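Local structure of putative DNA-binding protein (Salmonella choleraesuis, 2HX0) at residues Y21-L26 against H36-Q41; S131-A136 against E142-S147. The protein is of uncertain function but probably binds DNA, and it assembles from three copies of a chain that carries magnesium sites. The protein carries 2 engineered substitutions. One frame throughout, in Å; residues are numbered along the deposited sequence.

Contact 1: residues Y21-L26 against H36-Q41; sequences YALRLL and HAFVQQ. Unlike the reference sequence in segment 21-26: L23 (reference Phe).
F38 carries the contact between segment 36-41 and segment 21-26, its ring settling against Y21 and L23, two residues whose side chains leave the strand toward the helix. Followed along the helix, the segment begins with H36, whose NE2 makes a weak hydrogen bond to the carbonyl of L87, away from the strand. Two residues on, F38 points toward the strand. Its CG stands anti to the backbone N (chi1 -164°), a torsion that carries the ring out to the strand, where the L23 methyls cover one face. The isopropyl end of the leucine makes a CH-pi contact there: CD2 of L23 lies 4.0 Å from the centroid of the F38 ring and only 15° off its normal, while CD1 of L23 touches CD1 of F38 at 3.7 Å. L23, which differs from the reference sequence, has CG set between its backbone N and carbonyl carbon, and its two methyls meet the ring.

The contact lies within a split beta-alpha-beta unit: the helix after strand 15-25 leads to the parallel strand 47-56, and strand 113-124 runs between the two. The far rim of the F38 ring belongs to Y21. CE2 of F38 approaches CB of Y21 to 3.5 Å, near the plane of the phenylalanine, and CZ of F38 reaches CD2 of Y21 at 3.7 Å. The two rings form an offset edge-to-face pair, with centroids 5.5 Å apart and planes at 85°, the edge of F38 being turned toward the face of Y21. The tyrosine hydroxyl is hydrogen-bonded to R19, and N14 of the second subunit packs on both Y21 and F38. Past F38 the helix turns to other neighbours, V39 packing on L87.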
ATOM      1  N   TYR A  21     -13.065  -7.372  -1.219  1.00  8.84           N
ATOM      2  CA  TYR A  21     -14.096  -7.047  -0.248  1.00  9.68           C
ATOM      3  C   TYR A  21     -13.859  -5.643   0.273  1.00  9.97           C
ATOM      4  O   TYR A  21     -12.729  -5.270   0.573  1.00 11.60           O
ATOM      5  CB  TYR A  21     -14.052  -8.010   0.936  1.00 10.72           C
ATOM      6  CG  TYR A  21     -14.354  -9.449   0.598  1.00 10.30           C
ATOM      7  CD1 TYR A  21     -13.364 -10.295   0.116  1.00 11.18           C
ATOM      8  CD2 TYR A  21     -15.634  -9.968   0.777  1.00 12.87           C
ATOM      9  CE1 TYR A  21     -13.638 -11.632  -0.177  1.00 13.73           C
ATOM     10  CE2 TYR A  21     -15.920 -11.300   0.488  1.00 14.73           C
ATOM     11  CZ  TYR A  21     -14.919 -12.124   0.013  1.00 15.01           C
ATOM     12  OH  TYR A  21     -15.207 -13.441  -0.259  1.00 19.39           O
ATOM     13  N   ALA A  22     -14.925  -4.864   0.383  1.00  9.85           N
ATOM     14  CA  ALA A  22     -14.796  -3.514   0.904  1.00 10.25           C
ATOM     15  C   ALA A  22     -15.555  -3.444   2.217  1.00 11.65           C
ATOM     16  O   ALA A  22     -16.683  -3.920   2.313  1.00 14.23           O
ATOM     17  CB  ALA A  22     -15.369  -2.499  -0.089  1.00  8.93           C
ATOM     18  N   LEU A  23     -14.937  -2.875   3.241  1.00 11.34           N
ATOM     19  CA  LEU A  23     -15.629  -2.764   4.515  1.00 12.75           C
ATOM     20  C   LEU A  23     -15.172  -1.560   5.303  1.00 11.72           C
ATOM     21  O   LEU A  23     -14.106  -1.005   5.055  1.00 12.10           O
ATOM     22  CB  LEU A  23     -15.436  -4.028   5.350  1.00 21.85           C
ATOM     23  CG  LEU A  23     -14.012  -4.447   5.715  1.00 21.50           C
ATOM     24  CD1 LEU A  23     -14.029  -5.235   7.023  1.00 25.15           C
ATOM     25  CD2 LEU A  23     -13.413  -5.276   4.587  1.00 25.26           C
ATOM     26  N   ARG A  24     -16.006  -1.149   6.248  1.00 10.37           N
ATOM     27  CA  ARG A  24     -15.686  -0.009   7.083  1.00 10.98           C
ATOM     28  C   ARG A  24     -15.880  -0.391   8.538  1.00  9.99           C
ATOM     29  O   ARG A  24     -16.949  -0.871   8.914  1.00 12.67           O
ATOM     30  CB  ARG A  24     -16.601   1.166   6.755  1.00 12.43           C
ATOM     31  CG  ARG A  24     -16.295   2.390   7.590  1.00 13.71           C
ATOM     32  CD  ARG A  24     -17.542   2.967   8.221  1.00 13.76           C
ATOM     33  NE  ARG A  24     -17.196   3.896   9.292  1.00 12.07           N
ATOM     34  CZ  ARG A  24     -18.080   4.496  10.080  1.00 11.57           C
ATOM     35  NH1 ARG A  24     -19.379   4.270   9.919  1.00 12.16           N
ATOM     36  NH2 ARG A  24     -17.667   5.318  11.034  1.00 12.21           N
ATOM     37  N   LEU A  25     -14.850  -0.184   9.352  1.00 10.37           N
ATOM     38  CA  LEU A  25     -14.947  -0.498  10.773  1.00 10.65           C
ATOM     39  C   LEU A  25     -15.447   0.734  11.517  1.00 11.17           C
ATOM     40  O   LEU A  25     -15.241   1.867  11.075  1.00 11.20           O
ATOM     41  CB  LEU A  25     -13.593  -0.944  11.318  1.00  9.67           C
ATOM     42  CG  LEU A  25     -12.977  -2.165  10.616  1.00 11.54           C
ATOM     43  CD1 LEU A  25     -11.752  -2.610  11.397  1.00 11.66           C
ATOM     44  CD2 LEU A  25     -13.990  -3.310  10.527  1.00 10.61           C
ATOM     45  N   LEU A  26     -16.095   0.496  12.651  1.00 12.10           N
ATOM     46  CA  LEU A  26     -16.688   1.562  13.451  1.00 12.44           C
ATOM     47  C   LEU A  26     -15.862   2.039  14.643  1.00 11.50           C
ATOM     48  O   LEU A  26     -14.977   1.338  15.124  1.00 11.66           O
ATOM     49  CB  LEU A  26     -18.055   1.104  13.965  1.00 14.29           C
ATOM     50  CG  LEU A  26     -19.053   0.567  12.937  1.00 18.40           C
ATOM     51  CD1 LEU A  26     -20.342   0.172  13.647  1.00 18.67           C
ATOM     52  CD2 LEU A  26     -19.326   1.620  11.882  1.00 19.44           C
ATOM     53  N   HIS A  36     -10.143 -10.574  11.907  1.00 12.92           N
ATOM     54  CA  HIS A  36     -10.294 -12.016  12.048  1.00 13.40           C
ATOM     55  C   HIS A  36     -11.758 -12.414  11.893  1.00 12.81           C
ATOM     56  O   HIS A  36     -12.071 -13.449  11.312  1.00 12.81           O
ATOM     57  CB  HIS A  36      -9.759 -12.487  13.401  1.00 18.32           C
ATOM     58  CG  HIS A  36      -9.729 -13.975  13.543  1.00 20.21           C
ATOM     59  ND1 HIS A  36     -10.628 -14.668  14.326  1.00 22.48           N
ATOM     60  CD2 HIS A  36      -8.933 -14.908  12.970  1.00 21.05           C
ATOM     61  CE1 HIS A  36     -10.386 -15.964  14.229  1.00 20.03           C
ATOM     62  NE2 HIS A  36      -9.363 -16.136  13.412  1.00 21.90           N
ATOM     63  N   ALA A  37     -12.661 -11.589  12.410  1.00 12.35           N
ATOM     64  CA  ALA A  37     -14.081 -11.888  12.285  1.00 11.56           C
ATOM     65  C   ALA A  37     -14.483 -11.899  10.814  1.00 11.33           C
ATOM     66  O   ALA A  37     -15.263 -12.744  10.383  1.00 11.74           O
ATOM     67  CB  ALA A  37     -14.913 -10.859  13.041  1.00 10.69           C
ATOM     68  N   PHE A  38     -13.950 -10.953  10.045  1.00 12.38           N
ATOM     69  CA  PHE A  38     -14.265 -10.873   8.624  1.00 12.17           C
ATOM     70  C   PHE A  38     -13.693 -12.085   7.892  1.00 11.86           C
ATOM     71  O   PHE A  38     -14.323 -12.643   6.990  1.00 12.52           O
ATOM     72  CB  PHE A  38     -13.687  -9.591   8.030  1.00 13.13           C
ATOM     73  CG  PHE A  38     -14.267  -9.231   6.693  1.00 16.34           C
ATOM     74  CD1 PHE A  38     -15.510  -8.610   6.609  1.00 17.84           C
ATOM     75  CD2 PHE A  38     -13.583  -9.525   5.518  1.00 17.87           C
ATOM     76  CE1 PHE A  38     -16.070  -8.282   5.371  1.00 19.91           C
ATOM     77  CE2 PHE A  38     -14.131  -9.204   4.268  1.00 19.51           C
ATOM     78  CZ  PHE A  38     -15.378  -8.580   4.194  1.00 21.33           C
ATOM     79  N   VAL A  39     -12.490 -12.488   8.275  1.00 10.56           N
ATOM     80  CA  VAL A  39     -11.862 -13.652   7.665  1.00 11.19           C
ATOM     81  C   VAL A  39     -12.695 -14.900   7.942  1.00 11.69           C
ATOM     82  O   VAL A  39     -12.906 -15.723   7.053  1.00 12.48           O
ATOM     83  CB  VAL A  39     -10.438 -13.857   8.209  1.00 13.33           C
ATOM     84  CG1 VAL A  39      -9.946 -15.256   7.883  1.00 14.49           C
ATOM     85  CG2 VAL A  39      -9.512 -12.825   7.591  1.00 14.94           C
ATOM     86  N   GLN A  40     -13.177 -15.030   9.176  1.00 11.91           N
ATOM     87  CA  GLN A  40     -13.991 -16.177   9.551  1.00 13.39           C
ATOM     88  C   GLN A  40     -15.338 -16.149   8.847  1.00 12.18           C
ATOM     89  O   GLN A  40     -15.807 -17.167   8.348  1.00 13.63           O
ATOM     90  CB  GLN A  40     -14.205 -16.205  11.066  1.00 17.44           C
ATOM     91  CG  GLN A  40     -13.016 -16.734  11.849  1.00 21.81           C
ATOM     92  CD  GLN A  40     -12.717 -18.191  11.525  1.00 25.41           C
ATOM     93  OE1 GLN A  40     -13.610 -19.039  11.549  1.00 26.51           O
ATOM     94  NE2 GLN A  40     -11.456 -18.486  11.225  1.00 27.19           N
ATOM     95  N   GLN A  41     -15.960 -14.978   8.799  1.00 12.27           N
ATOM     96  CA  GLN A  41     -17.260 -14.867   8.154  1.00 14.50           C
ATOM     97  C   GLN A  41     -17.231 -15.291   6.694  1.00 13.96           C
ATOM     98  O   GLN A  41     -18.168 -15.922   6.202  1.00 15.47           O
ATOM     99  CB  GLN A  41     -17.793 -13.439   8.242  1.00 18.61           C
ATOM    100  CG  GLN A  41     -19.051 -13.240   7.410  1.00 23.98           C
ATOM    101  CD  GLN A  41     -19.718 -11.904   7.630  1.00 25.82           C
ATOM    102  OE1 GLN A  41     -20.704 -11.582   6.968  1.00 28.76           O
ATOM    103  NE2 GLN A  41     -19.193 -11.117   8.563  1.00 24.15           N
TER

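Contact 2: residues S131-A136 against E142-S147; sequences SRQPCA and ELHISS
R132 and L143 form the better-buried side of this pairing. The arginine chain bends at chi2 (-69°), bringing its guanidinium back across the leucine. CD1 of L143 sits over the centre of that flat group, 4.0 Å from CZ of R132, and NH1 of R132 also comes within 3.8 Å of CB of L143. The arginine is held by more than this contact: E86 makes a salt bridge to NE, T84 a hydrogen bond to NH2, and E119 of the third subunit a salt bridge to NH1, while its side chain passes about 4 Å from that of the magnesium ligand H91.

The frame is an antiparallel beta hairpin, strands 128-134 and 141-147, in which R132 and L143 are the non-hydrogen-bonded pair between two hydrogen-bonded ones. S131 exchanges two backbone bonds with H144, and Q133 two with E142, the E142 N to Q133 O bond measuring 2.8 Å.

On the other face E142 is buried near the turn, its CG 3.5 Å from CB of C135. The S131, Q133 and H144 end of that face is more solvent-open, Q133 and H144 being exposed. There OG of S131 lies at the edge of the imidazole, 3.3 Å from CD2 of H144, and CG of Q133 rests on CB of H144 at 3.5 Å. A water joins OG of S131 to OG of S146 and donates to the carbonyl of H144.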
ATOM      1  N   SER A 131      -0.739 -20.533   4.677  1.00 13.45           N
ATOM      2  CA  SER A 131      -0.592 -21.221   5.952  1.00 14.65           C
ATOM      3  C   SER A 131       0.725 -20.739   6.539  1.00 14.67           C
ATOM      4  O   SER A 131       1.506 -20.074   5.856  1.00 13.78           O
ATOM      5  CB  SER A 131      -0.572 -22.746   5.773  1.00 16.42           C
ATOM      6  OG  SER A 131       0.523 -23.169   4.981  1.00 17.82           O
ATOM      7  N   ARG A 132       0.962 -21.050   7.807  1.00 15.45           N
ATOM      8  CA  ARG A 132       2.199 -20.653   8.463  1.00 16.92           C
ATOM      9  C   ARG A 132       2.915 -21.940   8.844  1.00 18.00           C
ATOM     10  O   ARG A 132       2.455 -22.683   9.713  1.00 19.78           O
ATOM     11  CB  ARG A 132       1.896 -19.809   9.703  1.00 16.30           C
ATOM     12  CG  ARG A 132       1.013 -18.594   9.419  1.00 17.52           C
ATOM     13  CD  ARG A 132       1.731 -17.534   8.587  1.00 15.73           C
ATOM     14  NE  ARG A 132       0.783 -16.601   7.980  1.00 16.44           N
ATOM     15  CZ  ARG A 132       1.121 -15.474   7.360  1.00 15.74           C
ATOM     16  NH1 ARG A 132       2.397 -15.115   7.261  1.00 16.07           N
ATOM     17  NH2 ARG A 132       0.176 -14.714   6.821  1.00 16.33           N
ATOM     18  N   GLN A 133       4.029 -22.208   8.171  1.00 16.20           N
ATOM     19  CA  GLN A 133       4.798 -23.419   8.415  1.00 17.92           C
ATOM     20  C   GLN A 133       6.193 -23.055   8.895  1.00 17.60           C
ATOM     21  O   GLN A 133       6.766 -22.054   8.469  1.00 17.73           O
ATOM     22  CB  GLN A 133       4.899 -24.234   7.126  1.00 21.64           C
ATOM     23  CG  GLN A 133       3.568 -24.461   6.429  1.00 25.57           C
ATOM     24  CD  GLN A 133       2.651 -25.394   7.189  1.00 26.74           C
ATOM     25  OE1 GLN A 133       1.485 -25.557   6.831  1.00 29.43           O
ATOM     26  NE2 GLN A 133       3.171 -26.021   8.240  1.00 27.65           N
ATOM     27  N   PRO A 134       6.768 -23.874   9.788  1.00 18.98           N
ATOM     28  CA  PRO A 134       8.109 -23.583  10.296  1.00 18.44           C
ATOM     29  C   PRO A 134       9.194 -23.540   9.223  1.00 18.40           C
ATOM     30  O   PRO A 134       9.323 -24.454   8.403  1.00 19.79           O
ATOM     31  CB  PRO A 134       8.336 -24.694  11.324  1.00 19.98           C
ATOM     32  CG  PRO A 134       7.503 -25.819  10.802  1.00 20.35           C
ATOM     33  CD  PRO A 134       6.241 -25.121  10.367  1.00 19.44           C
ATOM     34  N   CYS A 135       9.959 -22.454   9.231  1.00 16.64           N
ATOM     35  CA  CYS A 135      11.055 -22.268   8.296  1.00 16.51           C
ATOM     36  C   CYS A 135      12.340 -22.601   9.047  1.00 16.96           C
ATOM     37  O   CYS A 135      12.638 -21.995  10.075  1.00 17.12           O
ATOM     38  CB  CYS A 135      11.104 -20.815   7.811  1.00 16.35           C
ATOM     39  SG  CYS A 135      12.521 -20.418   6.751  1.00 14.93           S
ATOM     40  N   ALA A 136      13.093 -23.571   8.542  1.00 20.12           N
ATOM     41  CA  ALA A 136      14.337 -23.976   9.184  1.00 20.58           C
ATOM     42  C   ALA A 136      15.396 -22.882   9.100  1.00 20.67           C
ATOM     43  O   ALA A 136      16.356 -22.873   9.871  1.00 21.26           O
ATOM     44  CB  ALA A 136      14.857 -25.254   8.540  1.00 22.90           C
ATOM     45  N   GLU A 142       6.680 -19.308   8.882  1.00 15.03           N
ATOM     46  CA  GLU A 142       6.610 -18.332   7.799  1.00 13.22           C
ATOM     47  C   GLU A 142       5.524 -18.669   6.789  1.00 11.80           C
ATOM     48  O   GLU A 142       4.987 -19.774   6.781  1.00 12.33           O
ATOM     49  CB  GLU A 142       7.961 -18.264   7.088  1.00 14.00           C
ATOM     50  CG  GLU A 142       9.138 -17.972   8.012  1.00 13.96           C
ATOM     51  CD  GLU A 142       9.112 -16.568   8.586  1.00 15.19           C
ATOM     52  OE1 GLU A 142       8.213 -15.783   8.215  1.00 16.47           O
ATOM     53  OE2 GLU A 142       9.999 -16.242   9.408  1.00 16.71           O
ATOM     54  N   LEU A 143       5.215 -17.704   5.932  1.00 11.60           N
ATOM     55  CA  LEU A 143       4.183 -17.884   4.927  1.00 12.17           C
ATOM     56  C   LEU A 143       4.458 -19.025   3.956  1.00 12.76           C
ATOM     57  O   LEU A 143       5.524 -19.104   3.345  1.00 13.62           O
ATOM     58  CB  LEU A 143       3.990 -16.584   4.140  1.00 12.02           C
ATOM     59  CG  LEU A 143       2.934 -16.633   3.033  1.00 10.68           C
ATOM     60  CD1 LEU A 143       1.548 -16.855   3.646  1.00 11.67           C
ATOM     61  CD2 LEU A 143       2.969 -15.329   2.251  1.00 11.23           C
ATOM     62  N   HIS A 144       3.474 -19.910   3.823  1.00 14.16           N
ATOM     63  CA  HIS A 144       3.558 -21.041   2.913  1.00 14.72           C
ATOM     64  C   HIS A 144       2.375 -20.884   1.967  1.00 13.46           C
ATOM     65  O   HIS A 144       1.250 -20.661   2.409  1.00 12.61           O
ATOM     66  CB  HIS A 144       3.453 -22.362   3.684  1.00 18.90           C
ATOM     67  CG  HIS A 144       3.410 -23.572   2.802  1.00 21.94           C
ATOM     68  ND1 HIS A 144       4.402 -23.865   1.892  1.00 25.74           N
ATOM     69  CD2 HIS A 144       2.490 -24.558   2.685  1.00 24.41           C
ATOM     70  CE1 HIS A 144       4.095 -24.979   1.252  1.00 26.05           C
ATOM     71  NE2 HIS A 144       2.940 -25.420   1.713  1.00 24.38           N
ATOM     72  N   ILE A 145       2.633 -20.995   0.668  1.00 12.85           N
ATOM     73  CA  ILE A 145       1.590 -20.839  -0.336  1.00 13.01           C
ATOM     74  C   ILE A 145       1.374 -22.127  -1.116  1.00 13.52           C
ATOM     75  O   ILE A 145       2.313 -22.666  -1.698  1.00 15.09           O
ATOM     76  CB  ILE A 145       1.964 -19.737  -1.337  1.00 17.76           C
ATOM     77  CG1 ILE A 145       2.343 -18.462  -0.587  1.00 18.38           C
ATOM     78  CG2 ILE A 145       0.799 -19.467  -2.275  1.00 17.76           C
ATOM     79  CD1 ILE A 145       3.773 -18.429  -0.066  1.00 19.46           C
ATOM     80  N   SER A 146       0.134 -22.604  -1.137  1.00 14.09           N
ATOM     81  CA  SER A 146      -0.199 -23.824  -1.862  1.00 15.48           C
ATOM     82  C   SER A 146      -1.502 -23.658  -2.638  1.00 14.79           C
ATOM     83  O   SER A 146      -2.225 -22.678  -2.456  1.00 13.39           O
ATOM     84  CB  SER A 146      -0.323 -24.993  -0.886  1.00 21.42           C
ATOM     85  OG  SER A 146      -1.318 -24.731   0.081  1.00 25.57           O
ATOM     86  N   SER A 147      -1.797 -24.615  -3.512  1.00 14.18           N
ATOM     87  CA  SER A 147      -3.018 -24.565  -4.302  1.00 15.90           C
ATOM     88  C   SER A 147      -4.244 -24.784  -3.425  1.00 14.95           C
ATOM     89  O   SER A 147      -4.206 -25.572  -2.476  1.00 15.75           O
ATOM     90  CB  SER A 147      -2.983 -25.631  -5.401  1.00 21.85           C
ATOM     91  OG  SER A 147      -4.223 -25.697  -6.088  1.00 25.73           O
TER
HETATM   92  O   HOH W   1      -0.584 -23.289   2.354  1.00 18.58           O

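Read from the N terminus, the chain first closes contact 1, a short loop that brings helix 31-42 back onto the strand it has just left, at one border of the large antiparallel sheet. Most of that sheet is then laid down before contact 2 opens, so the two follow one another in series, neither nesting nor crossing. Contact 2 closes the turn of the late hairpin, a separate two-stranded piece. The centres of contact 1 and contact 2 lie about 24 Å apart, and the two do not touch within the chain. The trimer brings such regions together: F130 of the second subunit packs on A22, and R24 lies against E142 of that same subunit.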